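Local coordinates for intermedilysin (Streptococcus intermedius, PDB 5IMW), which is a cholesterol-dependent cytolysin that probably kills host cells by assembling into oligomeric pores in cholesterol-containing membranes, at residues Tyr244-Tyr249 / Gly295-Glu300; Gln199-Ala204 / Ser326-Ile331; Lys288-Val293 / Lys303-Asn308. All coordinates share one frame; numbering follows the deposited sequence.

Contact 1 of 3, residues Tyr244-Tyr249 / Gly295-Glu300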
loop_
_atom_site.group_PDB
_atom_site.type_symbol
_atom_site.label_atom_id
_atom_site.label_comp_id
_atom_site.label_asym_id
_atom_site.label_seq_id
_atom_site.Cartn_x
_atom_site.Cartn_y
_atom_site.Cartn_z
ATOM N N TYR A 244 10.573 -17.306 -7.236
ATOM C CA TYR A 244 10.849 -17.132 -8.652
ATOM C C TYR A 244 9.547 -16.898 -9.398
ATOM O O TYR A 244 8.483 -17.377 -8.996
ATOM C CB TYR A 244 11.571 -18.354 -9.231
ATOM C CG TYR A 244 12.864 -18.700 -8.529
ATOM C CD1 TYR A 244 12.874 -19.527 -7.413
ATOM C CD2 TYR A 244 14.074 -18.203 -8.987
ATOM C CE1 TYR A 244 14.052 -19.843 -6.774
ATOM C CE2 TYR A 244 15.258 -18.513 -8.355
ATOM C CZ TYR A 244 15.245 -19.335 -7.249
ATOM O OH TYR A 244 16.431 -19.647 -6.618
ATOM N N GLY A 245 9.641 -16.148 -10.489
ATOM C CA GLY A 245 8.474 -15.850 -11.290
ATOM C C GLY A 245 8.529 -14.472 -11.909
ATOM O O GLY A 245 9.534 -14.095 -12.519
ATOM N N ARG A 246 7.447 -13.712 -11.758
ATOM C CA ARG A 246 7.335 -12.386 -12.346
ATOM C C ARG A 246 6.841 -11.385 -11.316
ATOM O O ARG A 246 5.968 -11.693 -10.500
ATOM C CB ARG A 246 6.383 -12.393 -13.533
ATOM C CG ARG A 246 6.878 -13.231 -14.682
ATOM C CD ARG A 246 5.880 -13.265 -15.807
ATOM N NE ARG A 246 5.441 -11.931 -16.200
ATOM C CZ ARG A 246 4.543 -11.708 -17.151
ATOM N NH1 ARG A 246 4.012 -12.740 -17.792
ATOM N NH2 ARG A 246 4.184 -10.470 -17.457
ATOM N N ALA A 247 7.401 -10.180 -11.374
ATOM C CA ALA A 247 6.956 -9.082 -10.533
ATOM C C ALA A 247 7.089 -7.793 -11.327
ATOM O O ALA A 247 8.027 -7.637 -12.114
ATOM C CB ALA A 247 7.761 -9.004 -9.232
ATOM N N MET A 248 6.148 -6.875 -11.116
ATOM C CA MET A 248 6.088 -5.645 -11.889
ATOM C C MET A 248 5.683 -4.489 -10.989
ATOM O O MET A 248 4.860 -4.650 -10.085
ATOM C CB MET A 248 5.094 -5.772 -13.051
ATOM C CG MET A 248 3.839 -6.544 -12.685
ATOM S SD MET A 248 2.478 -6.420 -13.868
ATOM C CE MET A 248 3.336 -6.210 -15.425
ATOM N N TYR A 249 6.290 -3.331 -11.234
ATOM C CA TYR A 249 5.859 -2.068 -10.653
ATOM C C TYR A 249 5.151 -1.263 -11.734
ATOM O O TYR A 249 5.667 -1.124 -12.848
ATOM C CB TYR A 249 7.049 -1.281 -10.098
ATOM C CG TYR A 249 7.659 -1.850 -8.831
ATOM C CD1 TYR A 249 6.865 -2.192 -7.743
ATOM C CD2 TYR A 249 9.030 -2.042 -8.725
ATOM C CE1 TYR A 249 7.420 -2.706 -6.583
ATOM C CE2 TYR A 249 9.595 -2.559 -7.570
ATOM C CZ TYR A 249 8.785 -2.890 -6.503
ATOM O OH TYR A 249 9.339 -3.405 -5.351
ATOM N N GLY A 295 11.041 -10.379 -14.864
ATOM C CA GLY A 295 10.653 -11.769 -14.987
ATOM C C GLY A 295 9.895 -12.107 -16.251
ATOM O O GLY A 295 9.536 -13.276 -16.439
ATOM N N GLY A 296 9.635 -11.134 -17.122
ATOM C CA GLY A 296 8.918 -11.395 -18.355
ATOM C C GLY A 296 9.520 -12.533 -19.151
ATOM O O GLY A 296 10.589 -13.044 -18.806
ATOM N N ASN A 297 8.840 -12.947 -20.220
ATOM C CA ASN A 297 9.349 -13.998 -21.089
ATOM C C ASN A 297 10.058 -13.340 -22.267
ATOM O O ASN A 297 9.387 -12.853 -23.190
ATOM C CB ASN A 297 8.209 -14.899 -21.575
ATOM C CG ASN A 297 7.057 -14.962 -20.588
ATOM O OD1 ASN A 297 6.194 -14.082 -20.568
ATOM N ND2 ASN A 297 7.039 -16.001 -19.760
ATOM N N PRO A 298 11.409 -13.270 -22.277
ATOM C CA PRO A 298 12.113 -12.627 -23.396
ATOM C C PRO A 298 11.531 -12.941 -24.764
ATOM O O PRO A 298 10.899 -13.983 -24.971
ATOM C CB PRO A 298 13.537 -13.171 -23.254
ATOM C CG PRO A 298 13.711 -13.308 -21.782
ATOM C CD PRO A 298 12.349 -13.653 -21.207
ATOM N N GLY A 299 11.764 -12.035 -25.708
ATOM C CA GLY A 299 11.051 -12.029 -26.967
ATOM C C GLY A 299 10.081 -10.867 -27.000
ATOM O O GLY A 299 10.048 -10.094 -27.962
ATOM N N GLU A 300 9.287 -10.736 -25.936
ATOM C CA GLU A 300 8.359 -9.616 -25.787
ATOM C C GLU A 300 8.237 -9.328 -24.295
ATOM O O GLU A 300 7.704 -10.156 -23.550
ATOM C CB GLU A 300 6.989 -9.928 -26.396
ATOM C CG GLU A 300 6.980 -10.953 -27.530
ATOM C CD GLU A 300 7.094 -12.386 -27.037
ATOM O OE1 GLU A 300 6.290 -13.232 -27.483
ATOM O OE2 GLU A 300 7.977 -12.667 -26.200
#

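Contact 2 of 3, residues Gln199-Ala204 / Ser326-Ile331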
loop_
_atom_site.group_PDB
_atom_site.type_symbol
_atom_site.label_atom_id
_atom_site.label_comp_id
_atom_site.label_asym_id
_atom_site.label_seq_id
_atom_site.Cartn_x
_atom_site.Cartn_y
_atom_site.Cartn_z
ATOM N N GLN A 199 4.100 -12.227 -9.016
ATOM C CA GLN A 199 3.557 -13.459 -9.582
ATOM C C GLN A 199 4.542 -14.595 -9.318
ATOM O O GLN A 199 5.581 -14.692 -9.979
ATOM C CB GLN A 199 3.301 -13.291 -11.078
ATOM C CG GLN A 199 2.296 -12.196 -11.417
ATOM C CD GLN A 199 2.260 -11.866 -12.899
ATOM O OE1 GLN A 199 3.298 -11.791 -13.556
ATOM N NE2 GLN A 199 1.062 -11.661 -13.431
ATOM N N VAL A 200 4.201 -15.461 -8.366
ATOM C CA VAL A 200 5.097 -16.505 -7.878
ATOM C C VAL A 200 4.668 -17.836 -8.481
ATOM O O VAL A 200 3.516 -18.257 -8.322
ATOM C CB VAL A 200 5.091 -16.573 -6.343
ATOM C CG1 VAL A 200 5.996 -17.689 -5.849
ATOM C CG2 VAL A 200 5.517 -15.236 -5.756
ATOM N N TYR A 201 5.600 -18.504 -9.163
ATOM C CA TYR A 201 5.365 -19.844 -9.693
ATOM C C TYR A 201 5.803 -20.912 -8.694
ATOM O O TYR A 201 5.009 -21.775 -8.306
ATOM C CB TYR A 201 6.108 -20.027 -11.020
ATOM C CG TYR A 201 5.821 -18.957 -12.048
ATOM C CD1 TYR A 201 4.569 -18.368 -12.138
ATOM C CD2 TYR A 201 6.808 -18.534 -12.927
ATOM C CE1 TYR A 201 4.306 -17.390 -13.076
ATOM C CE2 TYR A 201 6.557 -17.558 -13.868
ATOM C CZ TYR A 201 5.304 -16.988 -13.939
ATOM O OH TYR A 201 5.045 -16.013 -14.874
ATOM N N TYR A 202 7.068 -20.869 -8.282
ATOM C CA TYR A 202 7.596 -21.792 -7.289
ATOM C C TYR A 202 8.531 -21.034 -6.356
ATOM O O TYR A 202 9.000 -19.935 -6.668
ATOM C CB TYR A 202 8.322 -22.981 -7.944
ATOM C CG TYR A 202 9.428 -22.601 -8.906
ATOM C CD1 TYR A 202 9.149 -22.292 -10.230
ATOM C CD2 TYR A 202 10.753 -22.569 -8.494
ATOM C CE1 TYR A 202 10.157 -21.950 -11.113
ATOM C CE2 TYR A 202 11.767 -22.229 -9.370
ATOM C CZ TYR A 202 11.463 -21.920 -10.677
ATOM O OH TYR A 202 12.471 -21.581 -11.551
ATOM N N THR A 203 8.783 -21.632 -5.194
ATOM C CA THR A 203 9.634 -21.040 -4.173
ATOM C C THR A 203 10.596 -22.094 -3.651
ATOM O O THR A 203 10.179 -23.209 -3.318
ATOM C CB THR A 203 8.807 -20.469 -3.014
ATOM O OG1 THR A 203 7.450 -20.916 -3.118
ATOM C CG2 THR A 203 8.842 -18.953 -3.026
ATOM N N ALA A 204 11.876 -21.739 -3.579
ATOM C CA ALA A 204 12.904 -22.607 -3.021
ATOM C C ALA A 204 13.174 -22.179 -1.584
ATOM O O ALA A 204 13.652 -21.065 -1.345
ATOM C CB ALA A 204 14.185 -22.545 -3.855
ATOM N N SER A 326 11.718 -21.923 -19.779
ATOM C CA SER A 326 13.031 -21.913 -19.148
ATOM C C SER A 326 12.843 -21.804 -17.640
ATOM O O SER A 326 11.703 -21.710 -17.170
ATOM C CB SER A 326 13.868 -20.748 -19.684
ATOM O OG SER A 326 15.147 -21.186 -20.114
ATOM N N PRO A 327 13.912 -21.821 -16.849
ATOM C CA PRO A 327 13.752 -21.643 -15.405
ATOM C C PRO A 327 13.492 -20.192 -15.046
ATOM O O PRO A 327 14.013 -19.261 -15.665
ATOM C CB PRO A 327 15.092 -22.122 -14.839
ATOM C CG PRO A 327 16.059 -21.866 -15.922
ATOM C CD PRO A 327 15.323 -22.021 -17.223
ATOM N N ALA A 328 12.668 -20.015 -14.021
ATOM C CA ALA A 328 12.207 -18.689 -13.651
ATOM C C ALA A 328 13.324 -17.883 -12.990
ATOM O O ALA A 328 14.344 -18.419 -12.546
ATOM C CB ALA A 328 11.003 -18.797 -12.718
ATOM N N VAL A 329 13.115 -16.571 -12.940
ATOM C CA VAL A 329 14.065 -15.625 -12.354
ATOM C C VAL A 329 13.594 -15.267 -10.946
ATOM O O VAL A 329 12.381 -15.146 -10.719
ATOM C CB VAL A 329 14.198 -14.371 -13.237
ATOM C CG1 VAL A 329 15.185 -13.376 -12.641
ATOM C CG2 VAL A 329 14.621 -14.747 -14.657
ATOM N N PRO A 330 14.495 -15.089 -9.975
ATOM C CA PRO A 330 14.056 -14.732 -8.618
ATOM C C PRO A 330 13.540 -13.303 -8.552
ATOM O O PRO A 330 14.124 -12.385 -9.134
ATOM C CB PRO A 330 15.326 -14.908 -7.777
ATOM C CG PRO A 330 16.445 -14.757 -8.751
ATOM C CD PRO A 330 15.945 -15.335 -10.032
ATOM N N ILE A 331 12.453 -13.110 -7.805
ATOM C CA ILE A 331 11.815 -11.801 -7.745
ATOM C C ILE A 331 11.772 -11.337 -6.299
ATOM O O ILE A 331 11.908 -10.143 -6.013
ATOM C CB ILE A 331 10.400 -11.824 -8.352
ATOM C CG1 ILE A 331 9.564 -12.940 -7.721
ATOM C CG2 ILE A 331 10.487 -11.981 -9.863
ATOM C CD1 ILE A 331 8.114 -12.918 -8.124
#

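Contact 3 of 3, residues Lys288-Val293 / Lys303-Asn308. Unlike the reference sequence in segment 288-293: Cys290 (reference Thr). Unlike the reference sequence in segment 303-308: Cys305 (reference Ile).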
loop_
_atom_site.group_PDB
_atom_site.type_symbol
_atom_site.label_atom_id
_atom_site.label_comp_id
_atom_site.label_asym_id
_atom_site.label_seq_id
_atom_site.Cartn_x
_atom_site.Cartn_y
_atom_site.Cartn_z
ATOM N N LYS A 288 -3.595 7.161 -18.340
ATOM C CA LYS A 288 -2.315 6.772 -18.913
ATOM C C LYS A 288 -1.600 5.831 -17.950
ATOM O O LYS A 288 -1.691 5.985 -16.729
ATOM C CB LYS A 288 -1.437 7.997 -19.195
ATOM C CG LYS A 288 -1.705 8.679 -20.532
ATOM C CD LYS A 288 -3.176 9.002 -20.730
ATOM C CE LYS A 288 -3.399 9.827 -21.989
ATOM N NZ LYS A 288 -2.884 9.145 -23.210
ATOM N N ILE A 289 -0.894 4.847 -18.508
ATOM C CA ILE A 289 -0.227 3.821 -17.717
ATOM C C ILE A 289 1.234 3.739 -18.136
ATOM O O ILE A 289 1.586 3.988 -19.294
ATOM C CB ILE A 289 -0.897 2.433 -17.869
ATOM C CG1 ILE A 289 -2.421 2.521 -17.673
ATOM C CG2 ILE A 289 -0.250 1.431 -16.909
ATOM C CD1 ILE A 289 -2.956 1.830 -16.444
ATOM N N CYS A 290 2.087 3.381 -17.178
ATOM C CA CYS A 290 3.483 3.068 -17.450
ATOM C C CYS A 290 3.924 2.003 -16.459
ATOM O O CYS A 290 3.689 2.142 -15.255
ATOM C CB CYS A 290 4.370 4.310 -17.334
ATOM S SG CYS A 290 5.786 4.357 -18.473
ATOM N N ALA A 291 4.559 0.947 -16.966
ATOM C CA ALA A 291 4.918 -0.203 -16.152
ATOM C C ALA A 291 6.358 -0.614 -16.420
ATOM O O ALA A 291 6.886 -0.420 -17.519
ATOM C CB ALA A 291 3.991 -1.394 -16.427
ATOM N N VAL A 292 6.987 -1.179 -15.393
ATOM C CA VAL A 292 8.296 -1.808 -15.503
ATOM C C VAL A 292 8.169 -3.226 -14.970
ATOM O O VAL A 292 7.617 -3.439 -13.885
ATOM C CB VAL A 292 9.379 -1.024 -14.737
ATOM C CG1 VAL A 292 10.681 -1.811 -14.680
ATOM C CG2 VAL A 292 9.611 0.319 -15.404
ATOM N N VAL A 293 8.681 -4.191 -15.728
ATOM C CA VAL A 293 8.460 -5.605 -15.454
ATOM C C VAL A 293 9.796 -6.280 -15.193
ATOM O O VAL A 293 10.811 -5.941 -15.812
ATOM C CB VAL A 293 7.724 -6.295 -16.622
ATOM C CG1 VAL A 293 7.522 -7.783 -16.334
ATOM C CG2 VAL A 293 6.381 -5.614 -16.878
ATOM N N LYS A 303 9.875 -2.565 -20.082
ATOM C CA LYS A 303 8.973 -1.499 -19.666
ATOM C C LYS A 303 8.023 -1.133 -20.799
ATOM O O LYS A 303 8.429 -1.027 -21.960
ATOM C CB LYS A 303 9.776 -0.269 -19.239
ATOM C CG LYS A 303 10.613 0.338 -20.359
ATOM C CD LYS A 303 11.987 0.775 -19.869
ATOM C CE LYS A 303 12.908 1.119 -21.033
ATOM N NZ LYS A 303 14.021 0.141 -21.176
ATOM N N VAL A 304 6.752 -0.930 -20.458
ATOM C CA VAL A 304 5.709 -0.637 -21.439
ATOM C C VAL A 304 4.920 0.565 -20.937
ATOM O O VAL A 304 4.081 0.435 -20.039
ATOM C CB VAL A 304 4.782 -1.832 -21.684
ATOM C CG1 VAL A 304 3.817 -1.534 -22.831
ATOM C CG2 VAL A 304 5.593 -3.083 -21.975
ATOM N N CYS A 305 5.183 1.732 -21.513
ATOM C CA CYS A 305 4.325 2.891 -21.329
ATOM C C CYS A 305 3.180 2.831 -22.336
ATOM O O CYS A 305 3.319 2.257 -23.419
ATOM C CB CYS A 305 5.123 4.186 -21.500
ATOM S SG CYS A 305 5.084 5.358 -20.102
ATOM N N THR A 306 2.043 3.423 -21.954
ATOM C CA THR A 306 0.797 3.443 -22.728
ATOM C C THR A 306 -0.074 2.240 -22.373
ATOM O O THR A 306 0.365 1.341 -21.649
ATOM C CB THR A 306 1.050 3.480 -24.247
ATOM O OG1 THR A 306 0.073 4.316 -24.876
ATOM C CG2 THR A 306 0.959 2.084 -24.881
ATOM N N GLY A 307 -1.300 2.209 -22.894
ATOM C CA GLY A 307 -2.249 1.168 -22.553
ATOM C C GLY A 307 -3.330 1.693 -21.632
ATOM O O GLY A 307 -3.054 2.523 -20.760
ATOM N N ASN A 308 -4.566 1.231 -21.814
ATOM C CA ASN A 308 -5.698 1.688 -21.015
ATOM C C ASN A 308 -6.312 0.482 -20.315
ATOM O O ASN A 308 -6.996 -0.332 -20.946
ATOM C CB ASN A 308 -6.721 2.420 -21.883
ATOM C CG ASN A 308 -6.183 3.734 -22.430
ATOM O OD1 ASN A 308 -4.971 3.913 -22.560
ATOM N ND2 ASN A 308 -7.082 4.663 -22.746
#

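Contact 1 of 3, residues Tyr244-Tyr249 / Gly295-Glu300
Arg246 lays the aliphatic part of its side chain against the backbone of Gly295, and these two residues bury most of the surface in the contact. CG makes the closest approach, 3.2 Å from Gly295 O, with CD a little farther along at 3.7 Å from the same oxygen. CG stands anti to the carbonyl carbon of Arg246, beside the backbone N (chi1 -65°), and from there the CG-CD part lies along Gly295 toward Gly296. A bend at chi3 (51°) then turns the guanidinium over Gly296, whose CA sits over one face of the group at 4.1 Å from NE. Gly295 is close to the strand itself: its CA lies 4.3 Å from Arg246 CA and makes a CA-H...O contact of 3.6 Å with Gly245 O. Its positive phi of 106° suits glycine, and the absence of a side chain lets the loop come this near. Farther out, Asn297 meets the end of the arginine. The two side chains cross at about a right angle, with OD1 of Asn297 3.8 Å from NH1 of Arg246. That oxygen takes its hydrogen bond from Lys318 instead, at the end of helix 310-318. Lys318 NZ also lies close to Arg246 NH1, so the amide oxygen may ease the meeting of two like charges. No hydrogen bond joins the two segments; the strand is tied elsewhere, by backbone bonding of Ala247 with Leu294. The contact sits where the chain turns a corner at Gly245, between strand 236-244 of one sheet and strand 246-254 of another, and where strand 288-294 gives way to its connecting loop. It is loop-on-strand packing at the end of the curved antiparallel core sheet of the cholesterol-dependent cytolysin fold.

Contact 2 of 3, residues Gln199-Ala204 / Ser326-Ile331
The methyl group of Ala328 touches two successive tyrosines, Tyr201 and Tyr202. CB lies 3.6 Å from CE1 of Tyr202, approaching that ring obliquely, and 4.2 Å from CD2 of Tyr201, which it meets at the ring edge and near the ring plane. A second apolar point is formed by Ile331, whose CD1 comes within 4.2 Å of Val200 CG2. The same CD1 also rests 3.6 Å from the carbonyl oxygen of Gln199, so the extended end of the isoleucine covers main chain as well as side chain. Around this centre other aromatic groups close in: Phe322 lies nearly parallel to the Tyr201 ring, and Tyr244 meets the ring of Tyr202.

Moving outward, the polar edge is held by the phenol of Tyr202. CG of Tyr202 sits between its backbone N and carbonyl carbon (chi1 55°), carrying the ring across toward the loop entering strand 329-337. There OH accepts a hydrogen bond of 2.9 Å from Ala328 N, somewhat bent at 140°. The hydroxyl thus satisfies a backbone amide just ahead of that strand, while Pro327 packs close by and reaches helix 122-140. The hydroxyl of Tyr201 goes another way, making a weak hydrogen bond to Gly319 O.

Tyr201 is also the corner at which strand 191-200 leaves one antiparallel sheet and strand 202-206 enters another. Side-chain packing and one side-chain-to-backbone bond join the start of strand 329-337, and the residues leading into it, to this corner between two sheets of the cholesterol-dependent cytolysin fold.

Contact 3 of 3, residues Lys288-Val293 / Lys303-Asn308
Ala291 and Val304 form a hydrogen-bonded antiparallel pair: Val304 N gives to Ala291 O at 3.0 Å, and Ala291 N returns a bond to Val304 O at 3.2 Å. Beyond the disulfide, Thr306 N donates to Ile289 O at 2.8 Å, the third backbone bond between the segments. The intervening pair, Cys290 and Cys305, is non-hydrogen-bonded, and here the link is covalent, with SG of Cys290 2.0 Å from SG of Cys305 and a chi3 of -116°. Cys290 makes its backbone bonding with Lys251 of strand 246-254, and Val292 with Tyr249. Alongside, Val292 CG2 packs 3.9 Å from Lys303 CB, the two side chains pointing the same way, while Ile289 CG1 lies against Gly307 O. Both cysteines differ from the reference sequence, which has Thr and Ile, consistent with a bond introduced to lock the toxin. The short strand 304-305 covers the edge of strand 288-294, consistent with a beta hairpin locked at the edge that, as in related cytolysins, probably pairs with the next monomer once the short strand has swung away.

Contact 1 lies on the same side of the chain's centre as each of the others, about 10 Å from contact 2 and about 14 Å from contact 3, centre to centre; contacts 2 and 3 are about 23 Å apart and do not touch. Along the chain the segments run 199-204, 244-249, 288-293, 295-300, 303-308, 326-331. Strands 191-200, 246-254, 288-294 and 304-305 are successive neighbours in one antiparallel sheet, so contact 1 bridges the others, packing Met248 on Val293 toward contact 3. The locked outer edge and the sheet corner thus occupy different places on the same sheet, consistent with a sheet that must change shape before pores form.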